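Local coordinates for protein probable hydrolase (Pseudomonas aeruginosa, PDB 3OM8) that probably hydrolyses an ester-type bond, perhaps that of 3-oxoadipate enol-lactone, and is built on an alpha/beta hydrolase fold, at residues 104-112 with 198-209; 211-222 with 237-248. All blocks are in the same frame, centred on the assembly; numbering follows the deposited sequence.

How the interactions relate
Interaction 1 comes first along the chain and interaction 2 follows it. Their centres lie about 17 Å apart. Residues 198-209 run almost directly into strand 211-216, and the two contacts do not otherwise touch. Interaction 1 sets helix 102-113 against the loop that leads back to the sheet. Interaction 2 pairs strand 211-216 with strand 238-242, the edge strand of the mixed sheet within this chain, with helix 224-233 between them in sequence. Helix 102-113 follows a probable nucleophile elbow at Ser101. Interaction 2 holds the presumed acid and histidine, Asp219 and His246, and interaction 1 packs the helix that follows the presumed nucleophile.

Interaction 1 (104-112 with 198-209); sequences GIVGQWLAL and TDLRAQLARIER
The side-chain amide of Gln108 faces two leucines of 198-209: Gln108 OE1 lies 3.8 Å from Leu204 CD2 and 4.0 Å from Leu200 CD1. Leu200 CD1 also meets Gln108 CB at 3.6 Å. Gln108 NE2 donates to Gly104 O at 3.1 Å; the oxygen lies near the amide plane, but the donor stands above the carbonyl plane of Gly104. That oxygen also takes the backbone N of Gln108, and the two donors reach it from opposite faces of the carbonyl plane. Gln108 NE2 bonds to Ser127 O as well. Within its own segment, the Arg206 guanidinium has Gln203 CA over one face. The indole of Trp109 has Leu110 CD2, from its own helix, at its edge, and touches Leu76 and Ala77 of helix 76-90.

No hydrogen bond crosses the contact. Leu112 has CG anti to its carbonyl carbon (chi1 -74°), and its tip leans into the loop. Leu112 CD2 comes 3.4 Å from Gln203 O and 3.8 Å from Ile207 CG1, and the Leu112 and Ile207 side chains cross at about a right angle. Leu112 CD1 lies 3.9 Å from Gln203 NE2. Ala111 CB rests on Ile207 CG1 at 4.0 Å. Ile105 CG2 meets Thr198 CG2.

This is the helix after the presumed nucleophile elbow of an alpha/beta hydrolase, packed against the connection from helix 185-196, probably the end of the helical cap, to strand 211-216.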
loop_
_atom_site.group_PDB
_atom_site.type_symbol
_atom_site.label_atom_id
_atom_site.label_comp_id
_atom_site.label_asym_id
_atom_site.label_seq_id
_atom_site.Cartn_x
_atom_site.Cartn_y
_atom_site.Cartn_z
ATOM N N GLY B 104 -17.421 7.247 0.109
ATOM C CA GLY B 104 -16.295 7.277 1.035
ATOM C C GLY B 104 -16.186 8.609 1.759
ATOM O O GLY B 104 -15.747 8.666 2.918
ATOM N N ILE B 105 -16.591 9.680 1.070
ATOM C CA ILE B 105 -16.597 11.019 1.653
ATOM C C ILE B 105 -17.710 11.099 2.697
ATOM O O ILE B 105 -17.522 11.637 3.795
ATOM C CB ILE B 105 -16.776 12.128 0.589
ATOM C CG1 ILE B 105 -15.748 11.996 -0.541
ATOM C CG2 ILE B 105 -16.639 13.501 1.227
ATOM C CD1 ILE B 105 -15.830 13.159 -1.581
ATOM N N VAL B 106 -18.871 10.547 2.358
ATOM C CA VAL B 106 -19.932 10.393 3.339
ATOM C C VAL B 106 -19.419 9.618 4.556
ATOM O O VAL B 106 -19.706 9.969 5.701
ATOM C CB VAL B 106 -21.163 9.699 2.736
ATOM C CG1 VAL B 106 -22.235 9.501 3.800
ATOM C CG2 VAL B 106 -21.719 10.531 1.577
ATOM N N GLY B 107 -18.641 8.570 4.300
ATOM C CA GLY B 107 -18.045 7.789 5.368
ATOM C C GLY B 107 -17.206 8.629 6.313
ATOM O O GLY B 107 -17.375 8.567 7.532
ATOM N N GLN B 108 -16.291 9.416 5.758
ATOM C CA GLN B 108 -15.430 10.248 6.587
ATOM C C GLN B 108 -16.258 11.228 7.417
ATOM O O GLN B 108 -15.950 11.466 8.590
ATOM C CB GLN B 108 -14.423 11.001 5.725
ATOM C CG GLN B 108 -13.445 10.103 4.987
ATOM C CD GLN B 108 -12.800 10.811 3.823
ATOM O OE1 GLN B 108 -11.964 11.690 4.007
ATOM N NE2 GLN B 108 -13.197 10.442 2.610
ATOM N N TRP B 109 -17.315 11.774 6.806
ATOM C CA TRP B 109 -18.222 12.693 7.489
ATOM C C TRP B 109 -18.935 12.027 8.664
ATOM O O TRP B 109 -19.000 12.588 9.757
ATOM C CB TRP B 109 -19.262 13.279 6.518
ATOM C CG TRP B 109 -20.066 14.399 7.119
ATOM C CD1 TRP B 109 -19.785 15.730 7.051
ATOM C CD2 TRP B 109 -21.269 14.283 7.899
ATOM N NE1 TRP B 109 -20.737 16.452 7.730
ATOM C CE2 TRP B 109 -21.659 15.586 8.259
ATOM C CE3 TRP B 109 -22.053 13.206 8.324
ATOM C CZ2 TRP B 109 -22.801 15.844 9.022
ATOM C CZ3 TRP B 109 -23.184 13.463 9.084
ATOM C CH2 TRP B 109 -23.548 14.769 9.424
ATOM N N LEU B 110 -19.480 10.834 8.440
ATOM C CA LEU B 110 -20.144 10.116 9.518
ATOM C C LEU B 110 -19.176 9.858 10.679
ATOM O O LEU B 110 -19.545 9.986 11.846
ATOM C CB LEU B 110 -20.743 8.807 9.011
ATOM C CG LEU B 110 -21.879 8.987 8.014
ATOM C CD1 LEU B 110 -22.153 7.705 7.240
ATOM C CD2 LEU B 110 -23.127 9.466 8.739
ATOM N N ALA B 111 -17.932 9.517 10.360
ATOM C CA ALA B 111 -16.949 9.227 11.398
ATOM C C ALA B 111 -16.628 10.490 12.181
ATOM O O ALA B 111 -16.321 10.435 13.368
ATOM C CB ALA B 111 -15.685 8.640 10.797
ATOM N N LEU B 112 -16.709 11.633 11.513
ATOM C CA LEU B 112 -16.420 12.904 12.170
ATOM C C LEU B 112 -17.598 13.440 12.979
ATOM O O LEU B 112 -17.410 14.008 14.051
ATOM C CB LEU B 112 -15.963 13.947 11.148
ATOM C CG LEU B 112 -14.549 13.761 10.597
ATOM C CD1 LEU B 112 -14.338 14.616 9.363
ATOM C CD2 LEU B 112 -13.519 14.092 11.666
ATOM N N THR B 198 -15.841 20.248 -0.056
ATOM C CA THR B 198 -15.235 19.345 0.909
ATOM C C THR B 198 -13.717 19.451 1.030
ATOM O O THR B 198 -12.994 19.271 0.050
ATOM C CB THR B 198 -15.587 17.895 0.577
ATOM O OG1 THR B 198 -16.993 17.702 0.759
ATOM C CG2 THR B 198 -14.814 16.942 1.482
ATOM N N ASP B 199 -13.244 19.741 2.238
ATOM C CA ASP B 199 -11.838 19.527 2.576
ATOM C C ASP B 199 -11.697 18.991 4.005
ATOM O O ASP B 199 -11.665 19.759 4.961
ATOM C CB ASP B 199 -11.008 20.802 2.398
ATOM C CG ASP B 199 -9.511 20.547 2.570
ATOM O OD1 ASP B 199 -9.125 19.383 2.795
ATOM O OD2 ASP B 199 -8.715 21.500 2.471
ATOM N N LEU B 200 -11.608 17.672 4.147
ATOM C CA LEU B 200 -11.557 17.057 5.470
ATOM C C LEU B 200 -10.135 16.840 5.997
ATOM O O LEU B 200 -9.958 16.421 7.136
ATOM C CB LEU B 200 -12.340 15.738 5.477
ATOM C CG LEU B 200 -13.793 15.888 5.030
ATOM C CD1 LEU B 200 -14.534 14.570 5.104
ATOM C CD2 LEU B 200 -14.499 16.958 5.878
ATOM N N ARG B 201 -9.130 17.136 5.178
ATOM C CA ARG B 201 -7.739 16.782 5.501
ATOM C C ARG B 201 -7.315 17.123 6.939
ATOM O O ARG B 201 -6.773 16.283 7.646
ATOM C CB ARG B 201 -6.765 17.401 4.489
ATOM C CG ARG B 201 -6.896 16.868 3.056
ATOM C CD ARG B 201 -6.014 17.649 2.080
ATOM N NE ARG B 201 -6.445 19.041 1.964
ATOM C CZ ARG B 201 -5.752 19.996 1.350
ATOM N NH1 ARG B 201 -4.578 19.720 0.793
ATOM N NH2 ARG B 201 -6.231 21.238 1.298
ATOM N N ALA B 202 -7.580 18.346 7.374
ATOM C CA ALA B 202 -7.139 18.799 8.690
ATOM C C ALA B 202 -7.951 18.200 9.843
ATOM O O ALA B 202 -7.603 18.373 11.013
ATOM C CB ALA B 202 -7.176 20.326 8.753
ATOM N N GLN B 203 -9.025 17.493 9.510
ATOM C CA GLN B 203 -9.940 16.970 10.514
ATOM C C GLN B 203 -9.774 15.470 10.722
ATOM O O GLN B 203 -10.219 14.929 11.736
ATOM C CB GLN B 203 -11.385 17.249 10.108
ATOM C CG GLN B 203 -11.723 18.729 9.938
ATOM C CD GLN B 203 -13.066 18.942 9.265
ATOM O OE1 GLN B 203 -13.140 19.490 8.166
ATOM N NE2 GLN B 203 -14.135 18.505 9.921
ATOM N N LEU B 204 -9.147 14.797 9.762
ATOM C CA LEU B 204 -9.022 13.344 9.823
ATOM C C LEU B 204 -8.425 12.853 11.151
ATOM O O LEU B 204 -8.888 11.856 11.711
ATOM C CB LEU B 204 -8.193 12.828 8.649
ATOM C CG LEU B 204 -8.782 13.089 7.266
ATOM C CD1 LEU B 204 -7.936 12.405 6.212
ATOM C CD2 LEU B 204 -10.233 12.619 7.204
ATOM N N ALA B 205 -7.421 13.563 11.657
ATOM C CA ALA B 205 -6.729 13.156 12.886
ATOM C C ALA B 205 -7.681 12.931 14.066
ATOM O O ALA B 205 -7.298 12.337 15.065
ATOM C CB ALA B 205 -5.647 14.169 13.258
ATOM N N ARG B 206 -8.919 13.397 13.942
ATOM C CA ARG B 206 -9.895 13.274 15.022
ATOM C C ARG B 206 -10.622 11.939 14.999
ATOM O O ARG B 206 -11.163 11.510 16.011
ATOM C CB ARG B 206 -10.927 14.404 14.953
ATOM C CG ARG B 206 -10.356 15.800 15.136
ATOM C CD ARG B 206 -11.374 16.864 14.741
ATOM N NE ARG B 206 -10.761 18.189 14.676
ATOM C CZ ARG B 206 -11.297 19.238 14.057
ATOM N NH1 ARG B 206 -10.659 20.403 14.052
ATOM N NH2 ARG B 206 -12.466 19.123 13.438
ATOM N N ILE B 207 -10.652 11.293 13.839
ATOM C CA ILE B 207 -11.373 10.035 13.694
ATOM C C ILE B 207 -10.801 8.946 14.612
ATOM O O ILE B 207 -9.589 8.733 14.664
ATOM C CB ILE B 207 -11.361 9.563 12.235
ATOM C CG1 ILE B 207 -12.230 10.491 11.389
ATOM C CG2 ILE B 207 -11.840 8.116 12.125
ATOM C CD1 ILE B 207 -12.145 10.247 9.910
ATOM N N GLU B 208 -11.686 8.273 15.342
ATOM C CA GLU B 208 -11.291 7.200 16.249
ATOM C C GLU B 208 -12.003 5.877 15.966
ATOM O O GLU B 208 -12.020 4.987 16.814
ATOM C CB GLU B 208 -11.479 7.615 17.716
ATOM C CG GLU B 208 -12.793 8.326 18.036
ATOM C CD GLU B 208 -13.980 7.376 18.153
ATOM O OE1 GLU B 208 -14.219 6.841 19.255
ATOM O OE2 GLU B 208 -14.685 7.176 17.143
ATOM N N ARG B 209 -12.589 5.750 14.776
ATOM C CA ARG B 209 -13.120 4.466 14.330
ATOM C C ARG B 209 -12.008 3.687 13.618
ATOM O O ARG B 209 -11.163 4.278 12.937
ATOM C CB ARG B 209 -14.317 4.642 13.377
ATOM C CG ARG B 209 -15.471 5.513 13.903
ATOM C CD ARG B 209 -15.732 5.288 15.389
ATOM N NE ARG B 209 -16.054 3.900 15.668
ATOM C CZ ARG B 209 -15.649 3.229 16.739
ATOM N NH1 ARG B 209 -16.004 1.963 16.879
ATOM N NH2 ARG B 209 -14.901 3.811 17.671
#

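Interaction 2 (211-222 with 237-248); sequences TLVIAGAYDTVT and ARLVTLPAVHLS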
loop_
_atom_site.group_PDB
_atom_site.type_symbol
_atom_site.label_atom_id
_atom_site.label_comp_id
_atom_site.label_asym_id
_atom_site.label_seq_id
_atom_site.Cartn_x
_atom_site.Cartn_y
_atom_site.Cartn_z
ATOM N N THR B 211 -10.284 2.109 10.773
ATOM C CA THR B 211 -10.456 2.449 9.378
ATOM C C THR B 211 -9.575 1.636 8.438
ATOM O O THR B 211 -8.368 1.566 8.622
ATOM C CB THR B 211 -10.134 3.934 9.156
ATOM O OG1 THR B 211 -10.941 4.733 10.030
ATOM C CG2 THR B 211 -10.395 4.318 7.716
ATOM N N LEU B 212 -10.188 1.040 7.421
ATOM C CA LEU B 212 -9.451 0.456 6.305
ATOM C C LEU B 212 -9.619 1.344 5.071
ATOM O O LEU B 212 -10.736 1.721 4.724
ATOM C CB LEU B 212 -9.970 -0.943 5.987
ATOM C CG LEU B 212 -9.465 -1.550 4.677
ATOM C CD1 LEU B 212 -7.952 -1.789 4.751
ATOM C CD2 LEU B 212 -10.184 -2.861 4.363
ATOM N N VAL B 213 -8.510 1.672 4.415
ATOM C CA VAL B 213 -8.541 2.440 3.177
ATOM C C VAL B 213 -8.088 1.582 1.999
ATOM O O VAL B 213 -6.983 1.036 2.010
ATOM C CB VAL B 213 -7.612 3.656 3.246
ATOM C CG1 VAL B 213 -7.673 4.434 1.939
ATOM C CG2 VAL B 213 -7.972 4.540 4.412
ATOM N N ILE B 214 -8.948 1.466 0.990
ATOM C CA ILE B 214 -8.614 0.784 -0.257
ATOM C C ILE B 214 -8.368 1.826 -1.342
ATOM O O ILE B 214 -9.174 2.748 -1.514
ATOM C CB ILE B 214 -9.745 -0.167 -0.682
ATOM C CG1 ILE B 214 -10.027 -1.173 0.440
ATOM C CG2 ILE B 214 -9.393 -0.879 -1.984
ATOM C CD1 ILE B 214 -11.158 -2.114 0.160
ATOM N N ALA B 215 -7.251 1.704 -2.054
ATOM C CA ALA B 215 -6.905 2.664 -3.103
ATOM C C ALA B 215 -6.522 1.964 -4.399
ATOM O O ALA B 215 -6.096 0.812 -4.382
ATOM C CB ALA B 215 -5.784 3.586 -2.650
ATOM N N GLY B 216 -6.693 2.656 -5.520
ATOM C CA GLY B 216 -6.356 2.112 -6.820
ATOM C C GLY B 216 -5.101 2.792 -7.314
ATOM O O GLY B 216 -5.023 4.014 -7.332
ATOM N N ALA B 217 -4.103 2.005 -7.695
ATOM C CA ALA B 217 -2.826 2.568 -8.108
ATOM C C ALA B 217 -2.954 3.476 -9.327
ATOM O O ALA B 217 -2.162 4.399 -9.500
ATOM C CB ALA B 217 -1.825 1.454 -8.396
ATOM N N TYR B 218 -3.930 3.189 -10.183
ATOM C CA TYR B 218 -4.084 3.922 -11.439
ATOM C C TYR B 218 -5.306 4.871 -11.465
ATOM O O TYR B 218 -5.797 5.270 -12.527
ATOM C CB TYR B 218 -4.146 2.936 -12.598
ATOM C CG TYR B 218 -2.994 1.948 -12.620
ATOM C CD1 TYR B 218 -1.710 2.356 -12.971
ATOM C CD2 TYR B 218 -3.195 0.614 -12.319
ATOM C CE1 TYR B 218 -0.660 1.472 -13.006
ATOM C CE2 TYR B 218 -2.136 -0.299 -12.347
ATOM C CZ TYR B 218 -0.872 0.141 -12.688
ATOM O OH TYR B 218 0.183 -0.740 -12.732
ATOM N N ASP B 219 -5.771 5.237 -10.279
ATOM C CA ASP B 219 -6.983 6.024 -10.116
ATOM C C ASP B 219 -6.672 7.490 -10.404
ATOM O O ASP B 219 -5.784 8.073 -9.770
ATOM C CB ASP B 219 -7.478 5.862 -8.676
ATOM C CG ASP B 219 -8.944 6.198 -8.512
ATOM O OD1 ASP B 219 -9.483 6.927 -9.358
ATOM O OD2 ASP B 219 -9.552 5.739 -7.523
ATOM N N THR B 220 -7.389 8.072 -11.367
ATOM C CA THR B 220 -7.280 9.505 -11.692
ATOM C C THR B 220 -8.390 10.343 -11.069
ATOM O O THR B 220 -8.223 11.540 -10.872
ATOM C CB THR B 220 -7.307 9.765 -13.208
ATOM O OG1 THR B 220 -8.134 8.783 -13.843
ATOM C CG2 THR B 220 -5.906 9.685 -13.775
ATOM N N VAL B 221 -9.524 9.720 -10.776
ATOM C CA VAL B 221 -10.582 10.394 -10.033
ATOM C C VAL B 221 -10.131 10.668 -8.591
ATOM O O VAL B 221 -9.942 11.816 -8.189
ATOM C CB VAL B 221 -11.872 9.556 -10.026
ATOM C CG1 VAL B 221 -12.973 10.282 -9.269
ATOM C CG2 VAL B 221 -12.313 9.255 -11.449
ATOM N N THR B 222 -9.949 9.599 -7.818
ATOM C CA THR B 222 -9.426 9.697 -6.460
ATOM C C THR B 222 -8.043 9.041 -6.428
ATOM O O THR B 222 -7.926 7.825 -6.243
ATOM C CB THR B 222 -10.357 9.008 -5.448
ATOM O OG1 THR B 222 -10.794 7.755 -5.986
ATOM C CG2 THR B 222 -11.584 9.863 -5.177
ATOM N N ALA B 237 -5.224 3.424 11.150
ATOM C CA ALA B 237 -5.808 3.073 9.861
ATOM C C ALA B 237 -4.869 2.171 9.068
ATOM O O ALA B 237 -3.647 2.278 9.184
ATOM C CB ALA B 237 -6.151 4.340 9.050
ATOM N N ARG B 238 -5.452 1.289 8.263
ATOM C CA ARG B 238 -4.686 0.461 7.339
ATOM C C ARG B 238 -4.930 0.869 5.885
ATOM O O ARG B 238 -5.969 1.446 5.554
ATOM C CB ARG B 238 -5.080 -1.003 7.488
ATOM C CG ARG B 238 -4.648 -1.659 8.767
ATOM C CD ARG B 238 -4.410 -3.123 8.501
ATOM N NE ARG B 238 -5.654 -3.850 8.304
ATOM C CZ ARG B 238 -5.958 -4.524 7.202
ATOM N NH1 ARG B 238 -7.113 -5.165 7.136
ATOM N NH2 ARG B 238 -5.113 -4.567 6.173
ATOM N N LEU B 239 -3.977 0.536 5.021
ATOM C CA LEU B 239 -4.079 0.813 3.595
ATOM C C LEU B 239 -3.858 -0.461 2.783
ATOM O O LEU B 239 -2.877 -1.182 2.984
ATOM C CB LEU B 239 -3.053 1.877 3.175
ATOM C CG LEU B 239 -2.920 2.174 1.678
ATOM C CD1 LEU B 239 -4.134 2.978 1.220
ATOM C CD2 LEU B 239 -1.650 2.933 1.357
ATOM N N VAL B 240 -4.789 -0.733 1.876
ATOM C CA VAL B 240 -4.645 -1.781 0.880
ATOM C C VAL B 240 -4.632 -1.117 -0.492
ATOM O O VAL B 240 -5.510 -0.333 -0.802
ATOM C CB VAL B 240 -5.809 -2.779 0.960
ATOM C CG1 VAL B 240 -5.924 -3.584 -0.331
ATOM C CG2 VAL B 240 -5.635 -3.699 2.170
ATOM N N THR B 241 -3.635 -1.410 -1.312
ATOM C CA THR B 241 -3.567 -0.801 -2.633
ATOM C C THR B 241 -3.668 -1.849 -3.726
ATOM O O THR B 241 -2.834 -2.743 -3.814
ATOM C CB THR B 241 -2.269 -0.015 -2.811
ATOM O OG1 THR B 241 -2.230 1.051 -1.860
ATOM C CG2 THR B 241 -2.186 0.568 -4.215
ATOM N N LEU B 242 -4.694 -1.743 -4.563
ATOM C CA LEU B 242 -4.879 -2.694 -5.651
ATOM C C LEU B 242 -4.426 -2.086 -6.968
ATOM O O LEU B 242 -4.415 -0.867 -7.115
ATOM C CB LEU B 242 -6.340 -3.129 -5.728
ATOM C CG LEU B 242 -6.882 -3.685 -4.413
ATOM C CD1 LEU B 242 -8.372 -3.949 -4.486
ATOM C CD2 LEU B 242 -6.115 -4.959 -4.011
ATOM N N PRO B 243 -4.025 -2.929 -7.932
ATOM C CA PRO B 243 -3.612 -2.383 -9.228
ATOM C C PRO B 243 -4.840 -2.000 -10.060
ATOM O O PRO B 243 -4.951 -2.395 -11.221
ATOM C CB PRO B 243 -2.875 -3.558 -9.872
ATOM C CG PRO B 243 -3.576 -4.760 -9.329
ATOM C CD PRO B 243 -3.973 -4.403 -7.911
ATOM N N ALA B 244 -5.750 -1.247 -9.447
ATOM C CA ALA B 244 -7.003 -0.852 -10.087
ATOM C C ALA B 244 -7.013 0.614 -10.484
ATOM O O ALA B 244 -6.143 1.394 -10.084
ATOM C CB ALA B 244 -8.180 -1.130 -9.164
ATOM N N VAL B 245 -8.027 0.971 -11.270
ATOM C CA VAL B 245 -8.324 2.361 -11.605
ATOM C C VAL B 245 -9.255 2.978 -10.555
ATOM O O VAL B 245 -8.775 3.485 -9.552
ATOM C CB VAL B 245 -8.900 2.491 -13.016
ATOM C CG1 VAL B 245 -9.073 3.960 -13.382
ATOM C CG2 VAL B 245 -7.979 1.794 -14.019
ATOM N N HIS B 246 -10.570 2.929 -10.746
ATOM C CA HIS B 246 -11.448 3.597 -9.772
ATOM C C HIS B 246 -12.519 2.736 -9.091
ATOM O O HIS B 246 -12.844 2.960 -7.927
ATOM C CB HIS B 246 -12.078 4.873 -10.353
ATOM C CG HIS B 246 -12.868 5.662 -9.353
ATOM N ND1 HIS B 246 -12.292 6.255 -8.249
ATOM C CD2 HIS B 246 -14.189 5.964 -9.295
ATOM C CE1 HIS B 246 -13.223 6.877 -7.547
ATOM N NE2 HIS B 246 -14.383 6.718 -8.163
ATOM N N LEU B 247 -13.083 1.770 -9.805
ATOM C CA LEU B 247 -14.072 0.888 -9.200
ATOM C C LEU B 247 -13.395 -0.442 -8.878
ATOM O O LEU B 247 -13.590 -1.447 -9.567
ATOM C CB LEU B 247 -15.270 0.680 -10.124
ATOM C CG LEU B 247 -16.083 1.923 -10.531
ATOM C CD1 LEU B 247 -16.887 1.629 -11.766
ATOM C CD2 LEU B 247 -16.992 2.401 -9.414
ATOM N N SER B 248 -12.598 -0.446 -7.817
ATOM C CA SER B 248 -11.726 -1.591 -7.545
ATOM C C SER B 248 -12.507 -2.857 -7.183
ATOM O O SER B 248 -12.042 -3.956 -7.449
ATOM C CB SER B 248 -10.667 -1.234 -6.503
ATOM O OG SER B 248 -11.255 -0.748 -5.314
#
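Asp219 and His246 meet with the carboxylate and ring planes 64° apart. His246 ND1 donates in its ring plane to the syn lone pair of Asp219 OD2, at 2.9 Å and 167°. A second bond from His246 ND1 to Asp219 OD1 is weak. CG of His246 stands anti to the backbone N (chi1 -174°), which turns the ring edge with ND1 to Asp219. Thr222 crosses the ring at about a right angle. Thr222 OG1 lies at the ring edge, 3.0 Å from His246 CE1, and donates to Asp219 OD2 at 2.8 Å from above the carboxylate plane. OD2 is thus gripped by two donors. Val221 CB sits over one face of the His246 imidazole, a CH-pi contact 3.9 Å from the ring centroid.

Before these loops, strands 211-216 and 238-242 run parallel. Backbone bonds alternate from Arg238 N to Thr211 O through to Ala217 N and Leu242 O. Val213 CG1 touches Leu239 CD1 on one face of the sheet, and Leu212 CD1 meets Val240 CG2 on the other. Past the strand ends, Tyr218 N bonds to Ala244 O at 2.9 Å.

Helix 224-233 links the two parallel strands as a beta-alpha-beta crossover. His246 NE2 makes a weak hydrogen bond to Ser101 OG. Ser101, His246 and Asp219 are consistent with a charge-relay triad, in which Asp219 would orient the imidazole and Thr222 would help to position the carboxylate.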